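GTP binding regulator (Thermotoga maritima, PDB 1VR8) is of unknown function but has a fold similar to that of the Ran-binding protein Mog1p, which suggests regulation of a GTP-binding protein. Local coordinates at residues T21-L26 against Y31-V36; G49-F54 against P60-V65; V109-K114 against F118-K123. All blocks are in the same frame, centred on the assembly; numbering follows the deposited sequence. Where two conformers were deposited one is given.

Contact 1: residues T21-L26 against Y31-V36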
# COMPACT_ATOMS: atom_id res chain seq x y z
N THR A 21 2.92 10.89 7.51
CA THR A 21 2.87 10.18 8.78
C THR A 21 2.46 8.74 8.57
O THR A 21 2.96 7.85 9.24
CB THR A 21 1.97 10.92 9.81
OG1 THR A 21 2.33 12.31 9.83
CG2 THR A 21 2.21 10.34 11.18
N ALA A 22 1.62 8.48 7.57
CA ALA A 22 1.24 7.12 7.22
C ALA A 22 2.46 6.24 6.84
O ALA A 22 2.44 5.05 7.05
CB ALA A 22 0.27 7.12 6.11
N ILE A 23 3.50 6.84 6.29
CA ILE A 23 4.76 6.12 6.05
C ILE A 23 5.59 6.00 7.31
O ILE A 23 6.04 4.90 7.72
CB ILE A 23 5.57 6.85 4.96
CG1 ILE A 23 4.84 6.79 3.61
CG2 ILE A 23 6.97 6.28 4.85
CD1 ILE A 23 5.37 7.70 2.59
N PHE A 24 5.81 7.14 7.96
CA PHE A 24 6.77 7.19 9.06
C PHE A 24 6.33 6.38 10.26
O PHE A 24 7.15 5.81 10.98
CB PHE A 24 7.05 8.63 9.48
CG PHE A 24 7.69 9.48 8.39
CD1 PHE A 24 8.85 9.07 7.77
CD2 PHE A 24 7.14 10.70 8.03
CE1 PHE A 24 9.44 9.83 6.76
CE2 PHE A 24 7.74 11.49 7.01
CZ PHE A 24 8.88 11.04 6.39
N VAL A 25 5.01 6.25 10.46
CA VAL A 25 4.51 5.47 11.59
C VAL A 25 4.79 3.96 11.47
O VAL A 25 4.70 3.21 12.43
CB VAL A 25 2.99 5.76 11.77
CG1 VAL A 25 2.20 5.06 10.74
CG2 VAL A 25 2.53 5.44 13.15
N LEU A 26 5.15 3.51 10.27
CA LEU A 26 5.41 2.08 10.04
C LEU A 26 6.81 1.64 10.44
O LEU A 26 7.09 0.44 10.49
CB LEU A 26 5.20 1.75 8.57
CG LEU A 26 3.80 2.03 8.08
CD1 LEU A 26 3.75 1.84 6.59
CD2 LEU A 26 2.82 1.13 8.80
N TYR A 31 11.87 -2.82 10.64
CA TYR A 31 11.38 -2.27 9.37
C TYR A 31 11.98 -0.86 9.31
O TYR A 31 11.38 0.08 9.81
CB TYR A 31 9.86 -2.16 9.36
CG TYR A 31 9.15 -3.49 9.41
CD1 TYR A 31 9.28 -4.37 8.38
CD2 TYR A 31 8.39 -3.88 10.51
CE1 TYR A 31 8.68 -5.61 8.40
CE2 TYR A 31 7.79 -5.16 10.55
CZ TYR A 31 7.93 -6.00 9.47
OH TYR A 31 7.39 -7.25 9.40
N ARG A 32 13.17 -0.73 8.75
CA ARG A 32 13.92 0.52 8.83
C ARG A 32 13.71 1.28 7.54
O ARG A 32 13.95 0.74 6.47
CB ARG A 32 15.40 0.26 9.03
CG ARG A 32 15.76 -0.45 10.34
CD ARG A 32 15.14 0.26 11.55
NE ARG A 32 15.56 1.66 11.68
CZ ARG A 32 14.94 2.60 12.40
NH1 ARG A 32 13.83 2.33 13.08
NH2 ARG A 32 15.44 3.84 12.44
N LEU A 33 13.30 2.53 7.65
CA LEU A 33 13.08 3.34 6.46
C LEU A 33 14.44 3.71 5.85
O LEU A 33 15.34 4.20 6.54
CB LEU A 33 12.32 4.60 6.87
CG LEU A 33 11.81 5.49 5.78
CD1 LEU A 33 10.84 4.73 4.90
CD2 LEU A 33 11.15 6.73 6.43
N SER A 34 14.62 3.44 4.55
CA SER A 34 15.84 3.77 3.89
C SER A 34 15.72 4.80 2.78
O SER A 34 16.73 5.37 2.37
CB SER A 34 16.50 2.49 3.38
OG SER A 34 15.77 1.94 2.34
N ASP A 35 14.50 5.04 2.29
CA ASP A 35 14.27 5.97 1.19
C ASP A 35 12.81 6.40 1.15
O ASP A 35 11.93 5.63 1.48
CB ASP A 35 14.70 5.32 -0.13
CG ASP A 35 15.04 6.30 -1.22
OD1 ASP A 35 14.10 6.79 -1.89
OD2 ASP A 35 16.26 6.54 -1.47
N VAL A 36 12.61 7.64 0.76
CA VAL A 36 11.29 8.23 0.50
C VAL A 36 11.42 9.12 -0.72
O VAL A 36 12.35 9.93 -0.81
CB VAL A 36 10.76 9.07 1.68
CG1 VAL A 36 9.38 9.62 1.36
CG2 VAL A 36 10.70 8.25 2.95
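Leu33 extends from its strand with both methyls, one to each of two neighbouring residues, Ile23 and Phe24. Its CD2 meets the rim of the Phe24 ring close to the ring plane, 3.5 Å from Phe24 CD1 and 3.6 Å from Phe24 CE1, so an edge and not a face is used. The other methyl, Leu33 CD1, lies 4.2 Å from Ile23 CG2, and these two side chains meet at about a right angle. Holding CG opposite its own nitrogen (chi1 -171°) sends the Leu33 fork toward the helix. Beyond it, Val36 CG2 approaches the same phenyl obliquely, 4.3 Å from Phe24 CE1. At the far end the chain itself takes part, with Tyr31 CB 4.0 Å from Leu26 O. No hydrogen bond crosses between 21-26 and 31-36, so this is apolar packing of a short helix against an edge strand of the antiparallel sheet. The fold as a whole resembles that of Mog1p. That Leu33 and Val36, three positions apart, both turn toward the helix follows from a classic beta bulge: Ser34 and Asp35 together face Val53 of strand 45-56, and the extra residue shifts the phase of the strand. Within 21-26 the bonds from Val25 N to Thr21 O (2.9 Å) and from Leu26 N to Ile23 O (3.0 Å) hold the turn from which Ile23 and Phe24 project. Further out, Glu27 OE2, in the connecting loop, accepts a hydrogen bond from Leu33 N and forms a salt bridge with Arg32. Ala52 lies against both Ile23 and Leu33, while the Tyr31 ring stacks on His132 of helix 126-138, whose NE2 is also hydrogen-bonded to Leu26 O.

Contact 2: residues G49-F54 against P60-V65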
# COMPACT_ATOMS: atom_id res chain seq x y z
N GLY A 49 1.69 10.50 -5.36
CA GLY A 49 1.90 9.96 -4.03
C GLY A 49 3.38 9.93 -3.66
O GLY A 49 4.15 10.81 -4.07
N LYS A 50 3.74 8.94 -2.86
CA LYS A 50 5.12 8.70 -2.46
C LYS A 50 5.39 7.22 -2.47
O LYS A 50 4.47 6.40 -2.32
CB LYS A 50 5.43 9.29 -1.08
CG LYS A 50 5.29 10.77 -1.08
CD LYS A 50 5.87 11.41 0.17
CE LYS A 50 5.61 12.91 0.15
NZ LYS A 50 6.29 13.56 1.29
N VAL A 51 6.65 6.88 -2.66
CA VAL A 51 7.15 5.54 -2.45
C VAL A 51 8.25 5.58 -1.37
O VAL A 51 9.14 6.44 -1.41
CB VAL A 51 7.66 4.87 -3.74
CG1 VAL A 51 8.75 5.68 -4.38
CG2 VAL A 51 8.15 3.45 -3.45
N ALA A 52 8.17 4.62 -0.46
CA ALA A 52 9.13 4.42 0.61
C ALA A 52 9.72 3.05 0.51
O ALA A 52 9.04 2.09 0.08
CB ALA A 52 8.42 4.60 1.95
N VAL A 53 11.01 2.94 0.84
CA VAL A 53 11.68 1.66 0.93
C VAL A 53 12.02 1.37 2.39
O VAL A 53 12.63 2.20 3.08
CB VAL A 53 12.98 1.62 0.09
CG1 VAL A 53 13.63 0.24 0.16
CG2 VAL A 53 12.70 1.98 -1.35
N PHE A 54 11.61 0.19 2.84
CA PHE A 54 11.92 -0.28 4.17
C PHE A 54 12.88 -1.44 4.04
O PHE A 54 12.64 -2.38 3.29
CB PHE A 54 10.66 -0.75 4.87
CG PHE A 54 9.71 0.34 5.22
CD1 PHE A 54 8.78 0.79 4.31
CD2 PHE A 54 9.73 0.89 6.49
CE1 PHE A 54 7.93 1.79 4.61
CE2 PHE A 54 8.86 1.88 6.83
CZ PHE A 54 7.97 2.35 5.91
N PRO A 60 14.74 -5.53 0.89
CA PRO A 60 13.99 -4.28 0.80
C PRO A 60 12.56 -4.51 0.31
O PRO A 60 12.33 -5.34 -0.57
CB PRO A 60 14.80 -3.46 -0.20
CG PRO A 60 15.47 -4.46 -1.08
CD PRO A 60 15.71 -5.68 -0.21
N VAL A 61 11.64 -3.79 0.92
CA VAL A 61 10.24 -3.80 0.55
C VAL A 61 9.80 -2.36 0.20
O VAL A 61 10.18 -1.40 0.88
CB VAL A 61 9.39 -4.36 1.71
CG1 VAL A 61 7.93 -4.26 1.38
CG2 VAL A 61 9.78 -5.82 1.98
N PHE A 62 9.05 -2.22 -0.88
CA PHE A 62 8.62 -0.93 -1.37
C PHE A 62 7.16 -0.70 -1.01
O PHE A 62 6.32 -1.57 -1.22
CB PHE A 62 8.78 -0.84 -2.89
CG PHE A 62 10.21 -0.92 -3.38
CD1 PHE A 62 10.91 -2.12 -3.31
CD2 PHE A 62 10.83 0.19 -3.93
CE1 PHE A 62 12.20 -2.20 -3.76
CE2 PHE A 62 12.15 0.11 -4.38
CZ PHE A 62 12.83 -1.06 -4.30
N LEU A 63 6.87 0.46 -0.47
CA LEU A 63 5.51 0.86 -0.16
C LEU A 63 5.18 2.12 -0.94
O LEU A 63 5.83 3.15 -0.77
CB LEU A 63 5.36 1.11 1.31
CG LEU A 63 4.03 1.74 1.73
CD1 LEU A 63 2.97 0.68 1.67
CD2 LEU A 63 4.11 2.32 3.12
N TYR A 64 4.17 2.02 -1.77
CA TYR A 64 3.61 3.14 -2.54
C TYR A 64 2.33 3.58 -1.86
O TYR A 64 1.48 2.75 -1.50
CB TYR A 64 3.31 2.74 -3.98
CG TYR A 64 4.51 2.25 -4.76
CD1 TYR A 64 5.01 0.97 -4.60
CD2 TYR A 64 5.13 3.07 -5.68
CE1 TYR A 64 6.11 0.54 -5.30
CE2 TYR A 64 6.25 2.64 -6.40
CZ TYR A 64 6.72 1.36 -6.22
OH TYR A 64 7.83 0.92 -6.91
N VAL A 65 2.20 4.88 -1.67
CA VAL A 65 1.05 5.43 -0.99
C VAL A 65 0.43 6.58 -1.78
O VAL A 65 1.14 7.48 -2.24
CB VAL A 65 1.41 6.07 0.36
CG1 VAL A 65 0.11 6.36 1.16
CG2 VAL A 65 2.40 5.24 1.12
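Strands 50-54 and 60-65 run antiparallel at 158°, their axes 4.6 Å apart, and Lys50-Val65, Ala52-Leu63 and Phe54-Val61 are hydrogen-bonded pairs, each joined by two backbone bonds. The straightest of the six runs from Leu63 N to Ala52 O and is 2.8 Å long. Between them, Val51-Tyr64 and Val53-Phe62 are non-hydrogen-bonded pairs whose side chains share one face of the sheet. There the sharpest contact is a CH-pi interaction: Val51 CG2 sits over the middle of the Tyr64 ring, 3.6 Å from its centroid and only 13° off the normal. With chi1 at 58°, Val51 keeps CG1 in the crowded position between its nitrogen and carbonyl carbon, which puts CG2 anti to the backbone N, over the Tyr64 ring. The same methyl comes within 4.2 Å of Phe62 CD2, at the edge of that second ring. Val53 lies alongside both of its neighbours: its CG2 meets Phe62 CE2 at 3.6 Å, obliquely, and its CG1 meets Pro60 CB at 3.9 Å. On the face of Ala52, Phe54 and Leu63 the one cross-strand side-chain touch is Phe54 CE1 against Leu63 CD2, 4.1 Å apart. Where the chain turns its corner, Gly49 CA approaches Val65 O at 3.2 Å in a CA-H...O contact; with this backbone, a beta carbon would collide with that oxygen. The two segments belong to the hairpin 45-56/59-67. Its Ala52-Val65 face is covered by helix 19-24, where Lys50 reaches a salt bridge with Asp20, and Phe54 meets Phe129 of helix 126-138. Strand 32-39 continues the sheet beyond 49-54, and strand 116-122 borders 60-65, with Glu121 OE2 hydrogen-bonded to Tyr64 OH.

Contact 3: residues V109-K114 against F118-K123; sequences VAWWRK and FIVEGK. With AZI (azide ion), chain C.
This antiparallel beta hairpin, strands 106-113 and 116-122, lies in the buried middle of the sheet; the axes of 109-113 and 118-122 are 4.7 Å apart and at 172°. Val109-Val120 and Trp111-Phe118 are hydrogen-bonded pairs; the bond from Phe118 N to Trp111 O measures 2.8 Å. Trp111 and Phe118 carry the side-chain packing. Trp111 chi1 of 71° sets the indole between nitrogen and carbonyl carbon and swings it across to the partner strand, where Phe118 CB stands over the six-membered ring, 3.6 Å from the centroid and 9° off the normal, a CH-pi contact. The phenyl is displaced from that six-membered ring, centroids 5.3 Å apart, with little overlap. Val120 CG2 touches the indole edge, 3.9 Å from Trp111 CZ3. Trp111 NE1 is hydrogen-bonded to His11 O of the histidine tag. A serine in place of Trp111 would probably leave Phe118 CB and Val120 CG2 without their shared apolar surface. On the opposite face Ala110 CB meets Ile119 CG1 at 3.9 Å. Lys114 NZ donates to N1 of a probable crystallisation azide at 2.7 Å; tag residue Ile6 N also binds it. Such a mid-sheet hairpin, one face on helix 126-138, suits the Mog1p-like fold.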
# COMPACT_ATOMS: atom_id res chain seq x y z
N VAL A 109 1.12 -6.50 -3.73
CA VAL A 109 -0.18 -6.46 -3.09
C VAL A 109 -0.68 -5.01 -3.06
O VAL A 109 0.03 -4.11 -2.58
CB VAL A 109 -0.09 -7.03 -1.67
CG1 VAL A 109 -1.41 -6.94 -0.97
CG2 VAL A 109 0.43 -8.48 -1.67
N ALA A 110 -1.88 -4.76 -3.57
CA ALA A 110 -2.36 -3.39 -3.69
C ALA A 110 -3.80 -3.34 -3.18
O ALA A 110 -4.61 -4.18 -3.58
CB ALA A 110 -2.33 -2.93 -5.12
N TRP A 111 -4.10 -2.36 -2.33
CA TRP A 111 -5.47 -2.25 -1.80
C TRP A 111 -5.87 -0.79 -1.65
O TRP A 111 -5.01 0.10 -1.52
CB TRP A 111 -5.61 -3.03 -0.48
CG TRP A 111 -4.94 -2.48 0.74
CD1 TRP A 111 -5.52 -1.73 1.71
CD2 TRP A 111 -3.54 -2.61 1.12
NE1 TRP A 111 -4.60 -1.39 2.66
CE2 TRP A 111 -3.38 -1.91 2.33
CE3 TRP A 111 -2.43 -3.22 0.55
CZ2 TRP A 111 -2.16 -1.85 2.99
CZ3 TRP A 111 -1.22 -3.15 1.21
CH2 TRP A 111 -1.10 -2.47 2.41
N TRP A 112 -7.18 -0.57 -1.71
CA TRP A 112 -7.75 0.76 -1.53
C TRP A 112 -8.97 0.65 -0.62
O TRP A 112 -9.65 -0.38 -0.57
CB TRP A 112 -8.10 1.45 -2.86
CG TRP A 112 -9.45 1.07 -3.39
CD1 TRP A 112 -9.76 -0.04 -4.12
CD2 TRP A 112 -10.68 1.71 -3.09
NE1 TRP A 112 -11.10 -0.10 -4.34
CE2 TRP A 112 -11.70 0.98 -3.73
CE3 TRP A 112 -11.03 2.87 -2.40
CZ2 TRP A 112 -13.05 1.35 -3.67
CZ3 TRP A 112 -12.38 3.24 -2.35
CH2 TRP A 112 -13.37 2.47 -2.96
N ARG A 113 -9.20 1.74 0.10
CA ARG A 113 -10.41 1.94 0.88
C ARG A 113 -10.46 3.41 1.26
O ARG A 113 -9.42 4.04 1.48
CB ARG A 113 -10.43 1.04 2.10
CG ARG A 113 -11.81 0.98 2.80
CD ARG A 113 -11.82 -0.13 3.87
NE ARG A 113 -13.12 -0.34 4.51
CZ ARG A 113 -13.63 0.41 5.49
NH1 ARG A 113 -12.96 1.46 5.96
NH2 ARG A 113 -14.83 0.14 6.00
N LYS A 114 -11.66 3.95 1.32
CA LYS A 114 -11.87 5.36 1.59
C LYS A 114 -10.97 6.21 0.66
O LYS A 114 -11.08 6.09 -0.56
CB LYS A 114 -11.65 5.68 3.08
CG LYS A 114 -12.62 4.94 4.04
CD LYS A 114 -14.06 5.36 3.83
CE LYS A 114 -15.00 4.73 4.89
NZ LYS A 114 -16.42 5.14 4.67
N PHE A 118 -2.73 1.78 -1.24
CA PHE A 118 -1.37 1.28 -0.92
C PHE A 118 -0.96 0.22 -1.90
O PHE A 118 -1.79 -0.59 -2.32
CB PHE A 118 -1.36 0.67 0.49
CG PHE A 118 -1.61 1.70 1.58
CD1 PHE A 118 -0.56 2.49 2.03
CD2 PHE A 118 -2.86 1.91 2.08
CE1 PHE A 118 -0.76 3.44 2.99
CE2 PHE A 118 -3.08 2.90 3.04
CZ PHE A 118 -2.03 3.65 3.49
N ILE A 119 0.33 0.18 -2.23
CA ILE A 119 0.90 -0.93 -2.96
C ILE A 119 2.16 -1.33 -2.19
O ILE A 119 3.01 -0.48 -1.85
CB ILE A 119 1.33 -0.56 -4.40
CG1 ILE A 119 0.17 0.11 -5.18
CG2 ILE A 119 1.82 -1.83 -5.10
CD1 ILE A 119 0.63 0.80 -6.43
N VAL A 120 2.28 -2.62 -1.91
CA VAL A 120 3.50 -3.15 -1.34
C VAL A 120 4.12 -4.12 -2.34
O VAL A 120 3.44 -5.02 -2.86
CB VAL A 120 3.23 -3.88 -0.02
CG1 VAL A 120 4.51 -4.51 0.55
CG2 VAL A 120 2.69 -2.93 0.97
N GLU A 121 5.40 -3.95 -2.62
CA GLU A 121 6.10 -4.83 -3.54
C GLU A 121 7.48 -5.18 -3.07
O GLU A 121 8.14 -4.41 -2.38
CB GLU A 121 6.11 -4.28 -4.97
CG GLU A 121 6.82 -3.03 -5.19
CD GLU A 121 6.94 -2.62 -6.69
OE1 GLU A 121 6.03 -2.99 -7.48
OE2 GLU A 121 7.92 -1.88 -7.01
N GLY A 122 7.92 -6.37 -3.43
CA GLY A 122 9.27 -6.79 -3.06
C GLY A 122 9.51 -8.23 -3.43
O GLY A 122 8.57 -8.98 -3.67
N LYS A 123 10.79 -8.61 -3.50
CA LYS A 123 11.16 -9.97 -3.84
C LYS A 123 10.82 -10.90 -2.70
O LYS A 123 10.43 -12.04 -2.93
CB LYS A 123 12.67 -10.04 -4.12
CG LYS A 123 13.07 -9.35 -5.40
CD LYS A 123 12.59 -10.11 -6.63
N1 AZI C . -17.87 3.53 6.35
N2 AZI C . -19.03 3.23 6.38
N3 AZI C . -20.02 2.63 6.70

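In the fold
From the N terminus the three contacts follow one another in series, none nested in or crossing another. Contact 1 closes the short connection from helix 19-24 to strand 32-39, with residues 27-30 between the segments; contacts 2 and 3 each close a hairpin, through residues 55-59 and 115-117. Strands 32-39 and 45-56 join contact 1 to contact 2, with Ser34 N 2.8 Å from Val53 O. Strands 59-67 and 116-122 then join contact 2 to contact 3, with Tyr64 N 2.8 Å from Ile119 O. Contacts 1 and 3, with centres about 15 Å apart, do not touch, yet both reach the same antiparallel sheet. Helix 126-138 follows and packs against residues of all three.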